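Local coordinates for protein probable mRNA-capping enzyme (Acanthamoeba polyphaga mimivirus, PDB 3BGY) that removes the terminal phosphate from the 5'-triphosphate end of mRNA with its metal-dependent tunnel triphosphatase domain, the first step of cap formation by the multifunctional viral capping enzyme, at residues A[38-43]-A[140-145]; A[188-193]-A[209-214]; A[13-18]-A[223-228]. One frame throughout, in Å; residues are numbered along the deposited sequence. Where two conformers were deposited one is given.

Contact 1: residues A[38-43]-A[140-145]; sequences FEVSFK and WAITIK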
loop_
_atom_site.group_PDB
_atom_site.type_symbol
_atom_site.label_atom_id
_atom_site.label_comp_id
_atom_site.label_asym_id
_atom_site.label_seq_id
_atom_site.Cartn_x
_atom_site.Cartn_y
_atom_site.Cartn_z
ATOM N N PHE A 38 0.305 9.883 2.221
ATOM C CA PHE A 38 1.694 10.300 2.045
ATOM C C PHE A 38 2.528 9.099 2.485
ATOM O O PHE A 38 2.471 8.664 3.640
ATOM C CB PHE A 38 1.961 11.537 2.904
ATOM C CG PHE A 38 3.328 12.137 2.716
ATOM C CD1 PHE A 38 4.447 11.576 3.352
ATOM C CD2 PHE A 38 3.494 13.285 1.946
ATOM C CE1 PHE A 38 5.722 12.145 3.245
ATOM C CE2 PHE A 38 4.788 13.885 1.823
ATOM C CZ PHE A 38 5.892 13.305 2.478
ATOM N N GLU A 39 3.439 8.693 1.602
ATOM C CA GLU A 39 4.228 7.496 1.824
ATOM C C GLU A 39 5.673 7.655 1.379
ATOM O O GLU A 39 5.918 8.278 0.341
ATOM C CB GLU A 39 3.544 6.396 0.967
ATOM C CG GLU A 39 4.273 5.104 0.678
ATOM C CD GLU A 39 3.468 4.168 -0.227
ATOM O OE1 GLU A 39 2.378 3.722 0.186
ATOM O OE2 GLU A 39 3.939 3.868 -1.342
ATOM N N VAL A 40 6.600 7.139 2.181
ATOM C CA VAL A 40 8.011 7.122 1.761
ATOM C C VAL A 40 8.296 5.641 1.520
ATOM O O VAL A 40 8.213 4.840 2.436
ATOM C CB VAL A 40 8.969 7.695 2.796
ATOM C CG1 VAL A 40 10.402 7.711 2.213
ATOM C CG2 VAL A 40 8.571 9.120 3.146
ATOM N N SER A 41 8.637 5.298 0.278
ATOM C CA SER A 41 8.898 3.911 -0.106
ATOM C C SER A 41 10.406 3.662 -0.163
ATOM O O SER A 41 11.130 4.395 -0.841
ATOM C CB SER A 41 8.237 3.616 -1.471
ATOM O OG SER A 41 8.605 2.333 -1.968
ATOM N N PHE A 42 10.870 2.663 0.591
ATOM C CA PHE A 42 12.291 2.311 0.634
ATOM C C PHE A 42 12.568 1.263 -0.411
ATOM O O PHE A 42 11.860 0.270 -0.486
ATOM C CB PHE A 42 12.699 1.812 2.018
ATOM C CG PHE A 42 12.691 2.870 3.067
ATOM C CD1 PHE A 42 11.484 3.331 3.614
ATOM C CD2 PHE A 42 13.905 3.455 3.496
ATOM C CE1 PHE A 42 11.476 4.383 4.587
ATOM C CE2 PHE A 42 13.892 4.516 4.478
ATOM C CZ PHE A 42 12.673 4.961 5.005
ATOM N N LYS A 43 13.564 1.515 -1.261
ATOM C CA LYS A 43 13.881 0.570 -2.332
ATOM C C LYS A 43 14.967 -0.432 -1.948
ATOM O O LYS A 43 15.593 -0.305 -0.912
ATOM C CB LYS A 43 14.277 1.333 -3.612
ATOM C CG LYS A 43 13.271 2.420 -4.057
ATOM C CD LYS A 43 11.860 1.860 -4.256
ATOM C CE LYS A 43 10.853 2.922 -4.612
ATOM N NZ LYS A 43 9.458 2.399 -4.625
ATOM N N TRP A 140 19.765 8.715 -2.186
ATOM C CA TRP A 140 19.145 7.900 -1.129
ATOM C C TRP A 140 18.110 7.048 -1.839
ATOM O O TRP A 140 17.334 7.544 -2.654
ATOM C CB TRP A 140 18.486 8.750 -0.044
ATOM C CG TRP A 140 19.471 9.555 0.733
ATOM C CD1 TRP A 140 19.981 10.771 0.376
ATOM C CD2 TRP A 140 20.059 9.223 1.987
ATOM N NE1 TRP A 140 20.841 11.224 1.329
ATOM C CE2 TRP A 140 20.915 10.302 2.338
ATOM C CE3 TRP A 140 19.943 8.129 2.865
ATOM C CZ2 TRP A 140 21.661 10.322 3.535
ATOM C CZ3 TRP A 140 20.687 8.141 4.072
ATOM C CH2 TRP A 140 21.535 9.242 4.391
ATOM N N ALA A 141 18.085 5.765 -1.511
ATOM C CA ALA A 141 17.185 4.820 -2.168
ATOM C C ALA A 141 15.731 4.845 -1.661
ATOM O O ALA A 141 15.221 3.858 -1.103
ATOM C CB ALA A 141 17.781 3.407 -2.075
ATOM N N ILE A 142 15.087 5.999 -1.841
ATOM C CA ILE A 142 13.681 6.194 -1.454
ATOM C C ILE A 142 12.938 7.063 -2.410
ATOM O O ILE A 142 13.546 7.828 -3.182
ATOM C CB ILE A 142 13.500 6.916 -0.069
ATOM C CG1 ILE A 142 14.395 8.151 0.061
ATOM C CG2 ILE A 142 13.686 5.966 1.040
ATOM C CD1 ILE A 142 14.076 9.043 1.241
ATOM N N THR A 143 11.618 6.890 -2.422
ATOM C CA THR A 143 10.751 7.747 -3.204
ATOM C C THR A 143 9.723 8.309 -2.241
ATOM O O THR A 143 9.424 7.676 -1.238
ATOM C CB THR A 143 10.056 7.077 -4.404
ATOM O OG1 THR A 143 9.234 5.985 -3.982
ATOM C CG2 THR A 143 11.073 6.593 -5.418
ATOM N N ILE A 144 9.269 9.535 -2.484
ATOM C CA ILE A 144 8.254 10.141 -1.617
ATOM C C ILE A 144 7.036 10.226 -2.542
ATOM O O ILE A 144 7.126 10.756 -3.648
ATOM C CB ILE A 144 8.627 11.590 -1.185
ATOM C CG1 ILE A 144 10.094 11.734 -0.748
ATOM C CG2 ILE A 144 7.676 12.078 -0.122
ATOM C CD1 ILE A 144 10.473 11.130 0.558
ATOM N N LYS A 145 5.878 9.763 -2.081
ATOM C CA LYS A 145 4.700 9.750 -2.931
ATOM C C LYS A 145 3.471 10.215 -2.204
ATOM O O LYS A 145 3.296 9.904 -1.024
ATOM C CB LYS A 145 4.446 8.302 -3.416
ATOM C CG LYS A 145 3.303 8.052 -4.428
ATOM C CD LYS A 145 3.024 6.548 -4.557
ATOM C CE LYS A 145 2.050 6.219 -5.691
ATOM N NZ LYS A 145 1.659 4.773 -5.700
HETATM O O HOH W 1 6.706 6.474 -2.230
HETATM O O HOH W 2 16.128 1.739 0.738
HETATM O O HOH W 3 8.072 4.619 -6.006
#

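Contact 2: residues A[188-193]-A[209-214]; sequences IDITDV and YELELE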
loop_
_atom_site.group_PDB
_atom_site.type_symbol
_atom_site.label_atom_id
_atom_site.label_comp_id
_atom_site.label_asym_id
_atom_site.label_seq_id
_atom_site.Cartn_x
_atom_site.Cartn_y
_atom_site.Cartn_z
ATOM N N ILE A 188 5.101 2.151 10.233
ATOM C CA ILE A 188 6.045 1.444 9.365
ATOM C C ILE A 188 5.314 0.197 8.850
ATOM O O ILE A 188 4.797 -0.556 9.657
ATOM C CB ILE A 188 7.310 0.993 10.155
ATOM C CG1 ILE A 188 8.197 2.208 10.506
ATOM C CG2 ILE A 188 8.149 -0.049 9.328
ATOM C CD1 ILE A 188 9.038 2.770 9.339
ATOM N N ASP A 189 5.233 0.028 7.528
ATOM C CA ASP A 189 4.604 -1.164 6.930
ATOM C C ASP A 189 5.693 -1.944 6.221
ATOM O O ASP A 189 6.436 -1.374 5.431
ATOM C CB ASP A 189 3.569 -0.807 5.868
ATOM C CG ASP A 189 2.323 -0.163 6.437
ATOM O OD1 ASP A 189 2.067 -0.291 7.659
ATOM O OD2 ASP A 189 1.592 0.445 5.630
ATOM N N ILE A 190 5.816 -3.227 6.528
ATOM C CA ILE A 190 6.810 -4.076 5.859
ATOM C C ILE A 190 6.011 -5.250 5.341
ATOM O O ILE A 190 5.338 -5.947 6.114
ATOM C CB ILE A 190 8.012 -4.467 6.790
ATOM C CG1 ILE A 190 9.031 -5.338 6.060
ATOM C CG2 ILE A 190 7.568 -5.212 7.998
ATOM C CD1 ILE A 190 9.966 -4.646 5.163
ATOM N N THR A 191 6.190 -5.548 4.059
ATOM C CA THR A 191 5.340 -6.556 3.427
ATOM C C THR A 191 6.057 -7.557 2.542
ATOM O O THR A 191 6.970 -7.199 1.807
ATOM C CB THR A 191 4.283 -5.827 2.543
ATOM O OG1 THR A 191 3.643 -4.780 3.281
ATOM C CG2 THR A 191 3.180 -6.774 2.090
ATOM N N ASP A 192 5.650 -8.825 2.669
ATOM C CA ASP A 192 6.149 -9.924 1.830
ATOM C C ASP A 192 5.028 -9.974 0.769
ATOM O O ASP A 192 3.864 -10.262 1.095
ATOM C CB ASP A 192 6.201 -11.203 2.681
ATOM C CG ASP A 192 6.406 -12.478 1.858
ATOM O OD1 ASP A 192 5.987 -12.550 0.684
ATOM O OD2 ASP A 192 6.953 -13.446 2.417
ATOM N N VAL A 193 5.355 -9.664 -0.488
ATOM C CA VAL A 193 4.321 -9.594 -1.531
ATOM C C VAL A 193 4.544 -10.602 -2.654
ATOM O O VAL A 193 5.643 -10.684 -3.215
ATOM C CB VAL A 193 4.309 -8.165 -2.219
ATOM C CG1 VAL A 193 3.186 -8.036 -3.270
ATOM C CG2 VAL A 193 4.234 -7.041 -1.228
ATOM N N TYR A 209 9.791 -7.847 -1.519
ATOM C CA TYR A 209 9.644 -7.222 -0.198
ATOM C C TYR A 209 9.549 -5.721 -0.303
ATOM O O TYR A 209 10.282 -5.111 -1.063
ATOM C CB TYR A 209 10.815 -7.684 0.715
ATOM C CG TYR A 209 10.953 -9.193 0.775
ATOM C CD1 TYR A 209 10.144 -9.958 1.637
ATOM C CD2 TYR A 209 11.801 -9.879 -0.123
ATOM C CE1 TYR A 209 10.172 -11.354 1.617
ATOM C CE2 TYR A 209 11.819 -11.295 -0.172
ATOM C CZ TYR A 209 11.009 -12.012 0.700
ATOM O OH TYR A 209 11.035 -13.385 0.657
ATOM N N GLU A 210 8.586 -5.142 0.416
ATOM C CA GLU A 210 8.304 -3.705 0.356
ATOM C C GLU A 210 8.304 -3.094 1.738
ATOM O O GLU A 210 7.743 -3.663 2.664
ATOM C CB GLU A 210 6.943 -3.493 -0.341
ATOM C CG GLU A 210 7.025 -3.881 -1.833
ATOM C CD GLU A 210 5.737 -3.800 -2.619
ATOM O OE1 GLU A 210 4.687 -3.427 -2.057
ATOM O OE2 GLU A 210 5.791 -4.127 -3.829
ATOM N N LEU A 211 8.913 -1.914 1.862
ATOM C CA LEU A 211 9.013 -1.209 3.149
ATOM C C LEU A 211 8.584 0.226 2.944
ATOM O O LEU A 211 9.069 0.916 2.030
ATOM C CB LEU A 211 10.455 -1.193 3.675
ATOM C CG LEU A 211 10.781 -0.339 4.917
ATOM C CD1 LEU A 211 10.064 -0.859 6.162
ATOM C CD2 LEU A 211 12.291 -0.330 5.166
ATOM N N GLU A 212 7.645 0.680 3.768
ATOM C CA GLU A 212 7.211 2.067 3.645
ATOM C C GLU A 212 6.975 2.706 4.982
ATOM O O GLU A 212 6.715 2.024 5.953
ATOM C CB GLU A 212 5.849 2.187 2.939
ATOM C CG GLU A 212 5.744 1.687 1.523
ATOM C CD GLU A 212 5.208 0.276 1.447
ATOM O OE1 GLU A 212 4.386 -0.121 2.305
ATOM O OE2 GLU A 212 5.607 -0.435 0.515
ATOM N N LEU A 213 7.159 4.025 5.040
ATOM C CA LEU A 213 6.826 4.800 6.235
ATOM C C LEU A 213 5.629 5.634 5.767
ATOM O O LEU A 213 5.778 6.525 4.922
ATOM C CB LEU A 213 7.980 5.723 6.687
ATOM C CG LEU A 213 7.580 6.706 7.814
ATOM C CD1 LEU A 213 7.377 5.959 9.123
ATOM C CD2 LEU A 213 8.610 7.795 7.973
ATOM N N GLU A 214 4.433 5.316 6.278
ATOM C CA GLU A 214 3.217 6.037 5.889
ATOM C C GLU A 214 2.741 6.957 7.012
ATOM O O GLU A 214 2.741 6.565 8.179
ATOM C CB GLU A 214 2.081 5.058 5.528
ATOM C CG GLU A 214 2.503 3.877 4.665
ATOM C CD GLU A 214 1.484 3.483 3.616
ATOM O OE1 GLU A 214 0.267 3.704 3.811
ATOM O OE2 GLU A 214 1.915 2.928 2.584
HETATM O O HOH W 4 1.614 0.455 2.942
HETATM O O HOH W 5 4.983 -2.541 3.038
HETATM O O HOH W 6 9.380 -14.671 2.139
#

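Contact 3: residues A[13-18]-A[223-228]; sequences TIFSEN and TLESEL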
loop_
_atom_site.group_PDB
_atom_site.type_symbol
_atom_site.label_atom_id
_atom_site.label_comp_id
_atom_site.label_asym_id
_atom_site.label_seq_id
_atom_site.Cartn_x
_atom_site.Cartn_y
_atom_site.Cartn_z
ATOM N N THR A 13 22.043 15.072 6.388
ATOM C CA THR A 13 20.738 15.452 5.844
ATOM C C THR A 13 20.442 14.552 4.653
ATOM O O THR A 13 21.344 14.177 3.907
ATOM C CB THR A 13 20.670 16.946 5.379
ATOM O OG1 THR A 13 21.682 17.208 4.398
ATOM C CG2 THR A 13 20.831 17.897 6.554
ATOM N N ILE A 14 19.172 14.213 4.488
ATOM C CA ILE A 14 18.707 13.358 3.397
ATOM C C ILE A 14 18.273 14.169 2.193
ATOM O O ILE A 14 18.616 13.831 1.060
ATOM C CB ILE A 14 17.515 12.443 3.853
ATOM C CG1 ILE A 14 18.000 11.458 4.913
ATOM C CG2 ILE A 14 16.918 11.631 2.665
ATOM C CD1 ILE A 14 16.896 10.615 5.513
ATOM N N PHE A 15 17.558 15.259 2.445
ATOM C CA PHE A 15 17.002 16.078 1.373
ATOM C C PHE A 15 17.853 17.263 0.965
ATOM O O PHE A 15 18.425 17.950 1.809
ATOM C CB PHE A 15 15.612 16.623 1.767
ATOM C CG PHE A 15 14.654 15.568 2.260
ATOM C CD1 PHE A 15 14.445 14.388 1.525
ATOM C CD2 PHE A 15 13.960 15.747 3.474
ATOM C CE1 PHE A 15 13.562 13.392 1.999
ATOM C CE2 PHE A 15 13.073 14.760 3.947
ATOM C CZ PHE A 15 12.881 13.588 3.201
ATOM N N SER A 16 17.864 17.525 -0.340
ATOM C CA SER A 16 18.540 18.704 -0.883
ATOM C C SER A 16 17.585 19.867 -0.577
ATOM O O SER A 16 16.417 19.641 -0.210
ATOM C CB SER A 16 18.681 18.580 -2.398
ATOM O OG SER A 16 17.405 18.540 -3.007
ATOM N N GLU A 17 18.027 21.105 -0.791
ATOM C CA GLU A 17 17.167 22.254 -0.531
ATOM C C GLU A 17 15.890 22.217 -1.384
ATOM O O GLU A 17 14.785 22.448 -0.859
ATOM C CB GLU A 17 17.933 23.568 -0.759
ATOM C CG GLU A 17 17.073 24.811 -0.502
ATOM C CD GLU A 17 17.798 26.110 -0.771
ATOM O OE1 GLU A 17 18.913 26.083 -1.332
ATOM O OE2 GLU A 17 17.249 27.162 -0.393
ATOM N N ASN A 18 16.014 21.838 -2.660
ATOM C CA ASN A 18 14.840 21.785 -3.507
ATOM C C ASN A 18 13.891 20.658 -3.109
ATOM O O ASN A 18 12.681 20.854 -3.145
ATOM C CB ASN A 18 15.186 21.662 -4.983
ATOM C CG ASN A 18 13.965 21.867 -5.869
ATOM O OD1 ASN A 18 13.241 22.864 -5.726
ATOM N ND2 ASN A 18 13.696 20.909 -6.745
ATOM N N THR A 223 11.006 16.319 11.345
ATOM C CA THR A 223 10.631 15.090 12.078
ATOM C C THR A 223 10.654 13.887 11.094
ATOM O O THR A 223 11.162 12.792 11.436
ATOM C CB THR A 223 9.234 15.270 12.688
ATOM O OG1 THR A 223 9.255 16.446 13.484
ATOM C CG2 THR A 223 8.826 14.098 13.565
ATOM N N LEU A 224 10.161 14.101 9.870
ATOM C CA LEU A 224 10.156 13.048 8.844
ATOM C C LEU A 224 11.580 12.630 8.509
ATOM O O LEU A 224 11.874 11.433 8.472
ATOM C CB LEU A 224 9.456 13.526 7.575
ATOM C CG LEU A 224 9.464 12.602 6.344
ATOM C CD1 LEU A 224 8.619 11.364 6.619
ATOM C CD2 LEU A 224 8.957 13.330 5.135
ATOM N N GLU A 225 12.478 13.617 8.377
ATOM C CA GLU A 225 13.875 13.325 8.026
ATOM C C GLU A 225 14.526 12.516 9.138
ATOM O O GLU A 225 15.216 11.537 8.854
ATOM C CB GLU A 225 14.651 14.629 7.763
ATOM C CG GLU A 225 15.942 14.450 7.001
ATOM C CD GLU A 225 16.494 15.768 6.448
ATOM O OE1 GLU A 225 16.219 16.844 7.017
ATOM O OE2 GLU A 225 17.183 15.724 5.413
ATOM N N SER A 226 14.241 12.860 10.402
ATOM C CA SER A 226 14.781 12.117 11.553
ATOM C C SER A 226 14.252 10.682 11.560
ATOM O O SER A 226 14.995 9.745 11.817
ATOM C CB SER A 226 14.394 12.775 12.868
ATOM O OG SER A 226 15.052 14.014 13.009
ATOM N N GLU A 227 12.973 10.520 11.220
ATOM C CA GLU A 227 12.378 9.175 11.185
ATOM C C GLU A 227 12.959 8.348 10.035
ATOM O O GLU A 227 13.256 7.164 10.209
ATOM C CB GLU A 227 10.848 9.243 11.093
ATOM C CG GLU A 227 10.225 9.624 12.420
ATOM C CD GLU A 227 8.705 9.608 12.437
ATOM O OE1 GLU A 227 8.084 9.110 11.473
ATOM O OE2 GLU A 227 8.134 10.115 13.432
ATOM N N LEU A 228 13.236 8.988 8.899
ATOM C CA LEU A 228 13.800 8.256 7.763
ATOM C C LEU A 228 15.244 7.849 8.060
ATOM O O LEU A 228 15.669 6.775 7.653
ATOM C CB LEU A 228 13.731 9.072 6.475
ATOM C CG LEU A 228 12.330 9.425 5.981
ATOM C CD1 LEU A 228 12.416 10.204 4.706
ATOM C CD2 LEU A 228 11.509 8.177 5.801
HETATM O O HOH W 7 17.178 18.627 4.613
#

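Contact 1: residues A[38-43]-A[140-145]
Phe-42 turns one face of its ring to the CG2 methyl of Ile-142, which lies off-centre above that face, 3.8 Å from the ring centroid, as a CH-pi contact. The methyl is brought there because CG1 of Ile-142 occupies the position between backbone N and carbonyl carbon (chi1 47°), turning CG2 toward the neighbouring strand. Further along, Val-40 and Ile-144 stand side by side and point the same way, with Val-40 CG2 and Ile-144 CD1 3.8 Å apart. Phe-38 slants across the other branch of Ile-144, its CZ reaching CG2 at 3.4 Å. Leu-228 of helix 221-235 packs on Val-40 and Phe-42, while helix 17-32 receives Phe-38.

The strands beneath are antiparallel, with hydrogen-bonded pairs Glu-39/Lys-145 and Ser-41/Thr-143. A nearly straight bond from Lys-43 N to Ala-141 O (2.9 Å) extends this ladder to the inverse gamma turn centred on Ala-141.

Glu-39, Ser-41, Thr-143 and Lys-145 share the other face. Lys-43 bends at chi2 (-56°) and folds back, so that its NZ donates to Ser-41 OG at 2.8 Å. The Lys-43 and Thr-143 side chains cross at about a right angle, with Lys-43 CE 3.5 Å from Thr-143 OG1, and a water joins NZ to that hydroxyl. A second water connects the hydroxyl with Glu-39 O.

One pair of strands thus serves two environments: an apolar face packed against helices 17-32 and 221-235, and a hydrated, charged face consistent with the lining of a triphosphatase tunnel, where Glu-39 approaches the glutamates of strand 208-215.

Contact 2: residues A[188-193]-A[209-214]
Ile-188 and Leu-211 meet at the apolar centre of this hairpin, where CG2 of the isoleucine rests 3.8 Å from CD1 of the leucine. Ile-190 is the direct cross-strand partner of Leu-211; with CG1 anti to the backbone N (chi1 -179°), its CD1 reaches toward the partner strand, 3.8 Å from Leu-211 CB. Helix 47-60 covers Ile-188 and Ile-190, and Val-231 of helix 221-235 packs on Ile-188 and Leu-211.

Four backbone hydrogen bonds, two each in the Asp-189/Glu-212 and Thr-191/Glu-210 pairs, fix the antiparallel register. At one end of the apolar side, Asp-192 runs alongside Tyr-209, its carboxylate plane turned 65° from the ring. A water lying in the ring plane at the phenol edge spans Asp-192 OD2 and Tyr-209 OH, 2.6 Å from the hydroxyl, while Ser-207 holds the other carboxylate oxygen.

The opposite face carries Asp-189, Glu-210 and Glu-212. Glu-212 bends sharply at chi2 (96°), which lays its OE1 3.7 Å from Asp-189 CB. A water lies 2.6 Å from Thr-191 OG1 and equally close to Glu-212 OE1, beside Glu-210 O. Asp-189 is itself held by a salt bridge to Arg-187 and a hydrogen bond between its OD1 and Ser-179 OG. Val-193 CG2 touches the carboxylate of Glu-210, at 3.7 Å from OE1.

The alternating glutamates are consistent with the acidic metal-binding strand of tunnel triphosphatases, while the arginine-paired aspartate and ordered water make this face a hydrated one of mixed charge.

Contact 3: residues A[13-18]-A[223-228]
Glu-225 reaches from its helix to the backbone of Ile-14 and Phe-15, and these polar contacts are concentrated on a single carboxylate oxygen. OE2 accepts from Ile-14 N at 2.7 Å, on the anti side and 28° out of the carboxylate plane. The bond from Phe-15 N to Glu-225 OE2 is longer, 3.0 Å, but straighter, and meets the oxygen nearly along its C-O axis. The two donors come from opposite faces of the plane, so that the oxygen is clasped between consecutive amides and the rotation of the carboxylate is restrained. An extended side chain, with CG anti to the backbone N (chi1 -162°), carries the acid this far. A water lies within hydrogen-bonding distance of both Glu-225 OE2 and Phe-15 O.

This is an acidic side chain of the last helix, 221-235, pinning the N-terminal segment just ahead of the first helix, 17-32; both helices pack outside the triphosphatase barrel. Ser-16 is the N-cap of that first helix, and its backbone N bonds back to Glu-19, a pairing consistent with a capping box. The clasp at Ile-14 and Phe-15 therefore lies immediately before the start of the helix.

The Phe-15 ring runs past the same carboxylate in the opposite direction, planes 20° apart, with Glu-225 OE2 approaching the ring obliquely, 3.8 Å from Phe-15 CD2.

Apolar contacts lie deeper. Ile-14 crosses Leu-228 at about a right angle, its CD1 placed 3.7 Å from Leu-228 CB. Phe-15 also crosses Leu-228 steeply, with Phe-15 CZ 3.7 Å from Leu-228 CD1. Leu-224 CD2 is farther from Phe-15 CZ, at 4.4 Å. Leu-228 continues inward onto Val-40 and Phe-42, while Ile-14 also touches Trp-140 and Phe-232.

Contacts 1 and 2 are strand pairings of the same closed barrel, joined edge to edge because strands 36-42 and 208-215 are neighbours, with Phe-42 N probably bonded to Leu-211 O. Both are partly buried: an apolar face lies under helices, and a hydrated face carries acids that converge where Glu-39 packs on Glu-212. Contact 3, its centre about 22 Å from the chain centre against about 8 Å for the centre of contact 2, is nevertheless buried, and uses helix and loop. In place of a backbone ladder it has one carboxylate gripping two amides, beside apolar packing on Leu-228. That leucine connects all three, touching Phe-42 and Val-40 of contact 1 and Leu-213 of contact 2.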